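Local coordinates for flagellar hook-associated protein 3 (Bacillus cereus, PDB 5ZIY), which probably forms part of the junction between the hook and the filament of the bacterial flagellum, at residues H16-M21 with E199-L204; A29-V34 with W122-G127; R51-T56 with P164-N169. All coordinates share one frame; numbering follows the deposited sequence.

How the contacts relate
Helix 8-60 takes part in all three contacts, meeting helix 162-204 at both ends of the long body and the hairpin of strands 120-123 and 129-133 in between. Along the chain the segments run 16-21, 29-34, 51-56, 122-127, 164-169, 199-204, so contacts 2 and 3 fall within the span bounded by contact 1, and their segments alternate in sequence. Contacts 1 and 2 have centres about 17 Å apart and touch through a weak hydrogen bond, Asn20 ND2 to Asn125 OD1. Contact 3 lies on the opposite side of the chain's centre. The two long helices thus meet at points about 52 Å apart, centre to centre, as expected of an elongated, rod-like molecule.

Contact 1 of 3, residues H16-M21 with E199-L204; sequences HSLANM and EQNVAL. With ZN (zinc ion), chain F.
Met21 and Leu204 meet tip to tip between two antiparallel helices, 16-21 near the start of the modelled chain and 199-204 at its end. Their axes come within 10.6 Å, with N-to-C directions 153° apart. This is the terminal stretch of the long helical pair of FlgL, whose first member lies in the flagellin N-terminal helical region.

Apolar contact does the joining, and no hydrogen bond crosses between the segments. Met21 runs out almost fully extended from CG (chi2 -165°, chi3 175°), a shape that carries its sulphur and methyl across the gap. SD stands 3.2 Å from Leu204 CD1, and CE is 3.3 Å from that same methyl, tighter than usual for two carbons. CE also comes crosswise against the stem of Gln200, 3.4 Å from CB. Leu18 slides past Leu204 in the opposite direction, putting CD2 3.5 Å from Leu204 CD1. Ser17 adds a looser touch through CB to that methyl; its OG turns back to the carbonyl O of Ala13. Leu204 CD1 thus touches three residues of helix 16-21, although none of the side chains in the contact is fully buried.

Polar groups take only a marginal part. Leu18 and Asn201 cross at about a right angle, which places the amide oxygen OD1 3.4 Å from Leu18 CD2, a van der Waals touch.

Metal binding is separate from this packing. His16 takes no part in it: its side chain lies well away from helix 199-204, and its ring binds a zinc ion through ND1 at 2.2 Å.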
# COMPACT_ATOMS: atom_id res chain seq x y z
N HIS A 16 14.86 27.20 20.63
CA HIS A 16 14.00 27.28 19.47
C HIS A 16 14.32 26.15 18.50
O HIS A 16 13.40 25.47 18.04
CB HIS A 16 14.14 28.61 18.75
CG HIS A 16 13.31 28.69 17.52
ND1 HIS A 16 11.94 28.87 17.56
CD2 HIS A 16 13.64 28.58 16.21
CE1 HIS A 16 11.47 28.89 16.33
NE2 HIS A 16 12.48 28.73 15.49
N SER A 17 15.59 25.95 18.19
CA SER A 17 15.97 24.93 17.21
C SER A 17 15.62 23.56 17.78
O SER A 17 15.03 22.74 17.10
CB SER A 17 17.44 24.99 16.86
OG SER A 17 17.90 26.33 16.64
N LEU A 18 15.94 23.32 19.05
CA LEU A 18 15.63 22.03 19.66
C LEU A 18 14.14 21.71 19.62
O LEU A 18 13.79 20.58 19.41
CB LEU A 18 16.17 21.92 21.11
CG LEU A 18 17.68 21.70 21.28
CD1 LEU A 18 18.06 21.90 22.71
CD2 LEU A 18 18.08 20.31 20.79
N ALA A 19 13.27 22.71 19.78
CA ALA A 19 11.82 22.43 19.68
C ALA A 19 11.37 22.08 18.25
O ALA A 19 10.43 21.27 18.03
CB ALA A 19 11.02 23.61 20.21
N ASN A 20 11.98 22.71 17.26
CA ASN A 20 11.71 22.32 15.86
C ASN A 20 12.16 20.88 15.60
O ASN A 20 11.46 20.11 14.96
CB ASN A 20 12.38 23.27 14.90
CG ASN A 20 11.56 24.55 14.67
OD1 ASN A 20 12.12 25.64 14.50
ND2 ASN A 20 10.23 24.41 14.62
N MET A 21 13.32 20.52 16.15
CA MET A 21 13.88 19.19 15.97
C MET A 21 13.04 18.11 16.61
O MET A 21 12.84 17.07 16.01
CB MET A 21 15.29 19.12 16.54
CG MET A 21 16.21 20.02 15.78
SD MET A 21 17.92 19.67 16.11
CE MET A 21 18.66 20.81 14.91
N GLU A 199 22.08 13.84 13.74
CA GLU A 199 23.39 14.50 13.64
C GLU A 199 23.24 15.96 14.07
O GLU A 199 24.09 16.48 14.78
CB GLU A 199 24.00 14.40 12.22
CG GLU A 199 24.64 13.02 11.81
CD GLU A 199 25.15 12.97 10.33
OE1 GLU A 199 24.55 13.67 9.47
OE2 GLU A 199 26.13 12.21 10.02
N GLN A 200 22.14 16.61 13.69
CA GLN A 200 21.89 17.98 14.13
C GLN A 200 21.54 18.06 15.63
O GLN A 200 21.95 19.02 16.31
CB GLN A 200 20.81 18.67 13.29
CG GLN A 200 21.13 18.78 11.79
CD GLN A 200 19.94 19.27 10.94
OE1 GLN A 200 18.80 19.25 11.39
NE2 GLN A 200 20.21 19.70 9.72
N ASN A 201 20.83 17.07 16.17
CA ASN A 201 20.58 17.08 17.61
C ASN A 201 21.87 17.05 18.46
O ASN A 201 21.98 17.75 19.47
CB ASN A 201 19.68 15.94 18.06
CG ASN A 201 19.36 16.02 19.54
OD1 ASN A 201 18.86 17.04 20.02
ND2 ASN A 201 19.68 14.97 20.28
N VAL A 202 22.84 16.25 18.04
CA VAL A 202 24.08 16.08 18.81
C VAL A 202 24.87 17.37 18.94
O VAL A 202 25.47 17.66 19.99
CB VAL A 202 24.97 15.02 18.16
CG1 VAL A 202 26.34 14.94 18.90
CG2 VAL A 202 24.25 13.67 18.14
N ALA A 203 24.86 18.16 17.86
CA ALA A 203 25.52 19.45 17.84
C ALA A 203 24.90 20.38 18.88
O ALA A 203 25.61 20.98 19.69
CB ALA A 203 25.41 20.08 16.46
N LEU A 204 23.57 20.50 18.84
CA LEU A 204 22.86 21.40 19.73
C LEU A 204 23.18 21.12 21.18
O LEU A 204 23.64 22.00 21.89
CB LEU A 204 21.37 21.30 19.50
CG LEU A 204 20.96 22.02 18.23
CD1 LEU A 204 19.50 21.75 17.95
CD2 LEU A 204 21.23 23.51 18.39
ZN ZN F . 10.75 29.73 19.23

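Contact 2 of 3, residues A29-V34 with W122-G127; sequences ADSKNV and WKLNDG
Trp122 sits at the tip end of the β-hairpin formed by strands 120-123 and 129-133, and its indole is laid against helix 8-60 at Asp30, Ser31 and Val34. Beyond it a type I turn from Leu124 to Gly127, closed by Gly127 N to Leu124 O at 3.0 Å, starts the chain back toward Phe130, which shares backbone hydrogen bonds with Trp122.

The six-membered part of the indole leads. Its CZ3 corner points edge-on at the helix backbone, 3.8 Å from the carbonyl O of Asp30, which is close to the ring plane in which Asp30 C and Ser31 N lie. Next along that edge, CE3 lies 3.7 Å from Ser31 OG. Val34 comes obliquely, Val34 CG2 lying 3.6 Å from Trp122 CH2; chi1 of 164° turns CG1 anti to the backbone N and leaves CG2 as the branch that meets the ring. Leu124 reaches in with CD1, 3.8 Å from Ser31 OG, while Phe193 of helix 162-204 packs on the same leucine.

No hydrogen bond joins the two segments. Asp30 O accepts from Val34 N, and Ser31 OG bonds to Asp27 O, so the carbonyl and hydroxyl beside the ring already have partners in their own helix. Between these segments only van der Waals contact remains, though Asn125 adds weak hydrogen bonds to Asp27 and Asn20 of helix 8-60.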
# COMPACT_ATOMS: atom_id res chain seq x y z
N ALA A 29 8.69 9.89 12.91
CA ALA A 29 8.14 8.67 13.50
C ALA A 29 6.69 8.35 13.01
O ALA A 29 6.41 7.25 12.60
CB ALA A 29 8.23 8.68 15.07
N ASP A 30 5.80 9.32 13.04
CA ASP A 30 4.44 9.10 12.55
C ASP A 30 4.41 8.67 11.11
O ASP A 30 3.71 7.71 10.75
CB ASP A 30 3.59 10.38 12.72
CG ASP A 30 3.34 10.75 14.19
OD1 ASP A 30 3.53 9.90 15.09
OD2 ASP A 30 2.93 11.89 14.45
N SER A 31 5.21 9.35 10.29
CA SER A 31 5.22 9.08 8.88
C SER A 31 5.76 7.71 8.58
O SER A 31 5.23 7.03 7.69
CB SER A 31 6.06 10.14 8.16
OG SER A 31 5.49 11.42 8.40
N LYS A 32 6.80 7.28 9.29
CA LYS A 32 7.40 5.98 9.02
C LYS A 32 6.43 4.86 9.39
O LYS A 32 6.49 3.78 8.79
CB LYS A 32 8.71 5.74 9.76
CG LYS A 32 9.99 6.52 9.30
CD LYS A 32 11.26 5.93 10.06
N ASN A 33 5.62 5.06 10.43
CA ASN A 33 4.62 4.06 10.74
C ASN A 33 3.60 3.89 9.57
O ASN A 33 3.29 2.79 9.19
CB ASN A 33 3.95 4.43 12.04
CG ASN A 33 2.79 3.55 12.36
OD1 ASN A 33 2.90 2.33 12.40
ND2 ASN A 33 1.62 4.19 12.65
N VAL A 34 3.11 4.98 9.00
CA VAL A 34 2.14 4.89 7.92
C VAL A 34 2.77 4.27 6.67
O VAL A 34 2.20 3.40 6.04
CB VAL A 34 1.58 6.28 7.62
CG1 VAL A 34 0.89 6.31 6.31
CG2 VAL A 34 0.62 6.69 8.75
N TRP A 122 0.38 14.68 4.13
CA TRP A 122 0.97 15.00 5.43
C TRP A 122 2.24 15.84 5.12
O TRP A 122 2.90 15.68 4.03
CB TRP A 122 1.43 13.72 6.14
CG TRP A 122 0.42 13.03 6.87
CD1 TRP A 122 -0.93 13.19 6.78
CD2 TRP A 122 0.64 12.03 7.86
NE1 TRP A 122 -1.55 12.35 7.65
CE2 TRP A 122 -0.62 11.64 8.35
CE3 TRP A 122 1.78 11.47 8.42
CZ2 TRP A 122 -0.78 10.68 9.31
CZ3 TRP A 122 1.63 10.52 9.39
CH2 TRP A 122 0.35 10.13 9.83
N LYS A 123 2.55 16.72 6.04
CA LYS A 123 3.59 17.68 5.81
C LYS A 123 4.49 17.75 7.03
O LYS A 123 4.05 18.02 8.11
CB LYS A 123 2.95 19.00 5.52
CG LYS A 123 3.88 20.11 5.38
CD LYS A 123 3.13 21.35 4.97
CE LYS A 123 3.91 22.57 5.32
NZ LYS A 123 3.65 23.66 4.35
N LEU A 124 5.75 17.43 6.85
CA LEU A 124 6.71 17.50 7.94
C LEU A 124 6.88 18.93 8.45
O LEU A 124 6.56 19.88 7.74
CB LEU A 124 8.07 16.98 7.46
CG LEU A 124 8.39 15.50 7.61
CD1 LEU A 124 7.16 14.66 7.42
CD2 LEU A 124 9.59 15.10 6.68
N ASN A 125 7.41 19.06 9.67
CA ASN A 125 7.66 20.37 10.31
C ASN A 125 8.53 21.29 9.46
O ASN A 125 8.37 22.48 9.53
CB ASN A 125 8.36 20.21 11.66
CG ASN A 125 8.25 21.47 12.54
OD1 ASN A 125 9.24 21.98 13.09
ND2 ASN A 125 7.04 21.95 12.69
N ASP A 126 9.47 20.70 8.71
CA ASP A 126 10.37 21.45 7.82
C ASP A 126 9.82 21.66 6.40
O ASP A 126 10.58 22.05 5.51
CB ASP A 126 11.75 20.73 7.73
CG ASP A 126 11.73 19.52 6.78
OD1 ASP A 126 10.64 19.08 6.40
OD2 ASP A 126 12.80 18.98 6.42
N GLY A 127 8.55 21.38 6.15
CA GLY A 127 7.98 21.63 4.82
C GLY A 127 7.83 20.45 3.87
O GLY A 127 7.07 20.56 2.90

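Contact 3 of 3, residues R51-T56 with P164-N169; sequences RADQLT and PLLEEN
Asp53 packs against Leu166 and Asn169, and its side chain can be followed outward from helix 51-56. CB starts beside the amide of Asn169, 3.8 Å from ND2. With CG anti to the backbone N (chi1 175°), the carboxylate swings toward helix 164-169. OD1 does the touching: it lies 3.2 Å from Leu166 CD1, the two side chains meeting obliquely, and takes a 2.6 Å hydrogen bond from a water wedged between the helices. That water also donates to Leu166 O at 2.9 Å and accepts from Asn169 ND2, so one molecule links a carboxylate, a helix carbonyl and an amide. The frame around it is an antiparallel helix pair, with axes 10.1 Å apart and directions 161° apart; helix 137-155 covers Ala52, Thr56 and Asn169, making it part of a helical bundle. Asn169 ND2 has a second acceptor, Leu49 O, one turn back along helix 8-60. On the next turn Thr56 sets CG2 4.2 Å from Leu166 CD1, while its OG1 bonds back to Ala52 O at 2.8 Å, approaching the carbonyl from the face opposite to that used by Thr56 N.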
# COMPACT_ATOMS: atom_id res chain seq x y z
N ARG A 51 1.26 -15.85 -6.03
CA ARG A 51 0.63 -17.15 -5.84
C ARG A 51 -0.51 -17.37 -6.83
O ARG A 51 -0.68 -18.46 -7.34
CB ARG A 51 0.16 -17.30 -4.39
CG ARG A 51 -0.60 -18.60 -4.06
CD ARG A 51 0.27 -19.81 -3.99
NE ARG A 51 -0.49 -21.00 -3.62
CZ ARG A 51 -0.13 -22.25 -3.89
NH1 ARG A 51 1.01 -22.49 -4.55
NH2 ARG A 51 -0.90 -23.28 -3.54
N ALA A 52 -1.27 -16.31 -7.11
CA ALA A 52 -2.37 -16.36 -8.10
C ALA A 52 -1.84 -16.72 -9.46
O ALA A 52 -2.44 -17.55 -10.15
CB ALA A 52 -3.13 -15.02 -8.17
N ASP A 53 -0.73 -16.07 -9.86
CA ASP A 53 -0.02 -16.38 -11.12
C ASP A 53 0.40 -17.86 -11.19
O ASP A 53 0.13 -18.55 -12.17
CB ASP A 53 1.24 -15.49 -11.24
CG ASP A 53 2.09 -15.81 -12.46
OD1 ASP A 53 1.65 -15.45 -13.57
OD2 ASP A 53 3.22 -16.39 -12.33
N GLN A 54 1.03 -18.34 -10.13
CA GLN A 54 1.49 -19.73 -10.03
C GLN A 54 0.34 -20.74 -10.21
O GLN A 54 0.44 -21.66 -11.02
CB GLN A 54 2.24 -19.94 -8.70
CG GLN A 54 3.57 -19.13 -8.57
CD GLN A 54 4.26 -19.24 -7.19
OE1 GLN A 54 3.70 -18.85 -6.15
NE2 GLN A 54 5.48 -19.74 -7.18
N LEU A 55 -0.75 -20.54 -9.48
CA LEU A 55 -1.95 -21.40 -9.53
C LEU A 55 -2.67 -21.36 -10.89
O LEU A 55 -3.39 -22.30 -11.25
CB LEU A 55 -2.97 -20.93 -8.47
CG LEU A 55 -2.65 -21.10 -6.99
CD1 LEU A 55 -3.72 -20.41 -6.14
CD2 LEU A 55 -2.47 -22.58 -6.61
N THR A 56 -2.55 -20.23 -11.58
CA THR A 56 -3.14 -20.07 -12.88
C THR A 56 -2.28 -20.75 -13.95
O THR A 56 -2.80 -21.24 -14.93
CB THR A 56 -3.41 -18.60 -13.21
OG1 THR A 56 -4.25 -18.02 -12.19
CG2 THR A 56 -4.11 -18.50 -14.53
N PRO A 164 -5.84 -14.90 -20.99
CA PRO A 164 -5.99 -13.45 -20.89
C PRO A 164 -5.82 -12.92 -19.47
O PRO A 164 -5.21 -11.88 -19.26
CB PRO A 164 -7.43 -13.22 -21.34
CG PRO A 164 -7.73 -14.34 -22.24
CD PRO A 164 -6.95 -15.51 -21.75
N LEU A 165 -6.39 -13.63 -18.51
CA LEU A 165 -6.37 -13.20 -17.14
C LEU A 165 -4.97 -13.33 -16.54
O LEU A 165 -4.61 -12.54 -15.66
CB LEU A 165 -7.39 -13.99 -16.34
CG LEU A 165 -8.85 -13.71 -16.72
CD1 LEU A 165 -9.77 -14.72 -16.05
CD2 LEU A 165 -9.24 -12.29 -16.34
N LEU A 166 -4.19 -14.31 -17.02
CA LEU A 166 -2.79 -14.48 -16.61
C LEU A 166 -2.02 -13.21 -16.94
O LEU A 166 -1.28 -12.70 -16.12
CB LEU A 166 -2.14 -15.68 -17.32
CG LEU A 166 -0.68 -16.03 -17.03
CD1 LEU A 166 -0.57 -16.59 -15.64
CD2 LEU A 166 -0.06 -17.01 -18.05
N GLU A 167 -2.20 -12.70 -18.16
CA GLU A 167 -1.54 -11.45 -18.58
C GLU A 167 -2.06 -10.25 -17.81
O GLU A 167 -1.28 -9.38 -17.44
CB GLU A 167 -1.67 -11.21 -20.10
CG GLU A 167 -0.40 -11.51 -20.90
CD GLU A 167 0.77 -10.52 -20.66
OE1 GLU A 167 0.53 -9.36 -20.27
OE2 GLU A 167 1.93 -10.91 -20.91
N GLU A 168 -3.38 -10.19 -17.61
CA GLU A 168 -3.97 -9.11 -16.80
C GLU A 168 -3.33 -9.07 -15.41
O GLU A 168 -2.96 -7.99 -14.92
CB GLU A 168 -5.47 -9.27 -16.62
CG GLU A 168 -6.32 -8.67 -17.73
CD GLU A 168 -7.79 -8.63 -17.35
OE1 GLU A 168 -8.14 -9.00 -16.20
OE2 GLU A 168 -8.59 -8.23 -18.21
N ASN A 169 -3.22 -10.23 -14.77
CA ASN A 169 -2.61 -10.30 -13.44
C ASN A 169 -1.14 -9.90 -13.46
O ASN A 169 -0.66 -9.30 -12.49
CB ASN A 169 -2.81 -11.68 -12.79
CG ASN A 169 -2.25 -11.75 -11.37
OD1 ASN A 169 -2.76 -11.06 -10.48
ND2 ASN A 169 -1.24 -12.57 -11.14
O HOH W 1 -0.29 -13.73 -13.59